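Local coordinates for protein CAS6A (Thermus thermophilus, PDB 4C97) that probably acts as a CRISPR-associated Cas6 endoribonuclease, cutting the precursor transcript into CRISPR RNAs for antiviral defence, at residues Ala194-Val197 against Gly198-Tyr202. The protein carries 1 engineered substitution. Numbering follows the deposited sequence.
Sequences AGFV and GRVVY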
loop_
_atom_site.group_PDB
_atom_site.type_symbol
_atom_site.label_atom_id
_atom_site.label_comp_id
_atom_site.label_asym_id
_atom_site.label_seq_id
_atom_site.Cartn_x
_atom_site.Cartn_y
_atom_site.Cartn_z
ATOM N N ALA A 194 17.113 2.860 4.939
ATOM C CA ALA A 194 16.908 2.017 3.771
ATOM C C ALA A 194 15.604 1.261 3.943
ATOM O O ALA A 194 15.033 1.221 5.041
ATOM C CB ALA A 194 18.060 1.050 3.579
ATOM N N GLY A 195 15.098 0.715 2.842
ATOM C CA GLY A 195 13.918 -0.114 2.887
ATOM C C GLY A 195 14.060 -1.362 2.045
ATOM O O GLY A 195 14.755 -1.375 1.032
ATOM N N PHE A 196 13.406 -2.430 2.493
ATOM C CA PHE A 196 13.429 -3.705 1.785
ATOM C C PHE A 196 12.582 -3.696 0.523
ATOM O O PHE A 196 11.469 -3.167 0.515
ATOM C CB PHE A 196 12.894 -4.800 2.697
ATOM C CG PHE A 196 12.984 -6.184 2.100
ATOM C CD1 PHE A 196 14.165 -6.888 2.166
ATOM C CD2 PHE A 196 11.883 -6.785 1.504
ATOM C CE1 PHE A 196 14.253 -8.152 1.626
ATOM C CE2 PHE A 196 11.975 -8.056 0.970
ATOM C CZ PHE A 196 13.138 -8.736 1.035
ATOM N N VAL A 197 13.126 -4.312 -0.523
ATOM C CA VAL A 197 12.417 -4.610 -1.759
ATOM C C VAL A 197 12.675 -6.062 -2.099
ATOM O O VAL A 197 13.831 -6.536 -2.009
ATOM C CB VAL A 197 12.901 -3.705 -2.913
ATOM C CG1 VAL A 197 12.288 -4.093 -4.234
ATOM C CG2 VAL A 197 12.548 -2.249 -2.613
ATOM N N GLY A 198 11.622 -6.769 -2.523
ATOM C CA GLY A 198 11.766 -8.193 -2.778
ATOM C C GLY A 198 10.521 -8.981 -2.420
ATOM O O GLY A 198 9.435 -8.442 -2.422
ATOM N N ARG A 199 10.698 -10.266 -2.127
ATOM C CA ARG A 199 9.569 -11.147 -1.889
ATOM C C ARG A 199 9.775 -11.909 -0.596
ATOM O O ARG A 199 10.864 -12.458 -0.356
ATOM C CB ARG A 199 9.438 -12.131 -3.050
ATOM C CG ARG A 199 8.323 -13.133 -2.931
ATOM C CD ARG A 199 8.273 -13.960 -4.218
ATOM N NE ARG A 199 7.096 -14.813 -4.323
ATOM C CZ ARG A 199 6.995 -16.008 -3.763
ATOM N NH1 ARG A 199 7.997 -16.482 -3.042
ATOM N NH2 ARG A 199 5.889 -16.725 -3.917
ATOM N N VAL A 200 8.730 -11.949 0.227
ATOM C CA VAL A 200 8.775 -12.759 1.442
ATOM C C VAL A 200 7.528 -13.642 1.483
ATOM O O VAL A 200 6.433 -13.174 1.202
ATOM C CB VAL A 200 8.829 -11.875 2.708
ATOM C CG1 VAL A 200 8.956 -12.762 3.934
ATOM C CG2 VAL A 200 10.001 -10.894 2.645
ATOM N N VAL A 201 7.709 -14.923 1.824
ATOM C CA VAL A 201 6.560 -15.790 2.063
ATOM C C VAL A 201 6.441 -16.061 3.566
ATOM O O VAL A 201 7.320 -16.652 4.178
ATOM C CB VAL A 201 6.660 -17.094 1.275
ATOM C CG1 VAL A 201 5.395 -17.920 1.476
ATOM C CG2 VAL A 201 6.884 -16.811 -0.211
ATOM N N TYR A 202 5.326 -15.606 4.119
ATOM C CA TYR A 202 4.945 -15.784 5.517
ATOM C C TYR A 202 4.100 -17.023 5.661
ATOM O O TYR A 202 3.363 -17.399 4.745
ATOM C CB TYR A 202 4.164 -14.556 6.022
ATOM C CG TYR A 202 5.001 -13.306 5.892
ATOM C CD1 TYR A 202 5.928 -12.969 6.867
ATOM C CD2 TYR A 202 4.901 -12.500 4.767
ATOM C CE1 TYR A 202 6.723 -11.854 6.734
ATOM C CE2 TYR A 202 5.688 -11.372 4.621
ATOM C CZ TYR A 202 6.604 -11.062 5.615
ATOM O OH TYR A 202 7.423 -9.979 5.491
#
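F196 brings its ring obliquely against the backbone of G198 and reaches V200, so the side chain bridges a corner where strand 194-197 hands over to strand 199-203. Together they form the second arm of a beta hairpin, bent at G198, in an antiparallel sheet of the Cas6 family region. The first arm is the long, broken strand 176-186, and the register holds across the corner: V197 makes a backbone hydrogen bond with R183, R199 with E181. The ring gets there because CG stands anti to the backbone N (chi1 -175°), which swings it forward beside the carbonyl carbon and over the turn. Ring atom CE2 comes closest, 3.7 Å from G198 N and 3.8 Å from G198 CA. V197 CB points away from the bend, on the other side of the chain. G198 makes the corner at phi 145° and psi -155°, backbone angles that suit a glycine, and its CA lies against the F196 ring. Past the turn, V200 meets F196 at an oblique angle, and P142 touches both side chains. The two branches of V200 divide the work. CG1 stands 3.3 Å above the plane of the Y202 ring, displaced from its centre, while Y202 OH forms a hydrogen bond with P142 O. CG2, beside the backbone N, turns back to F196, 3.8 Å from CE2 and 4.1 Å from CZ.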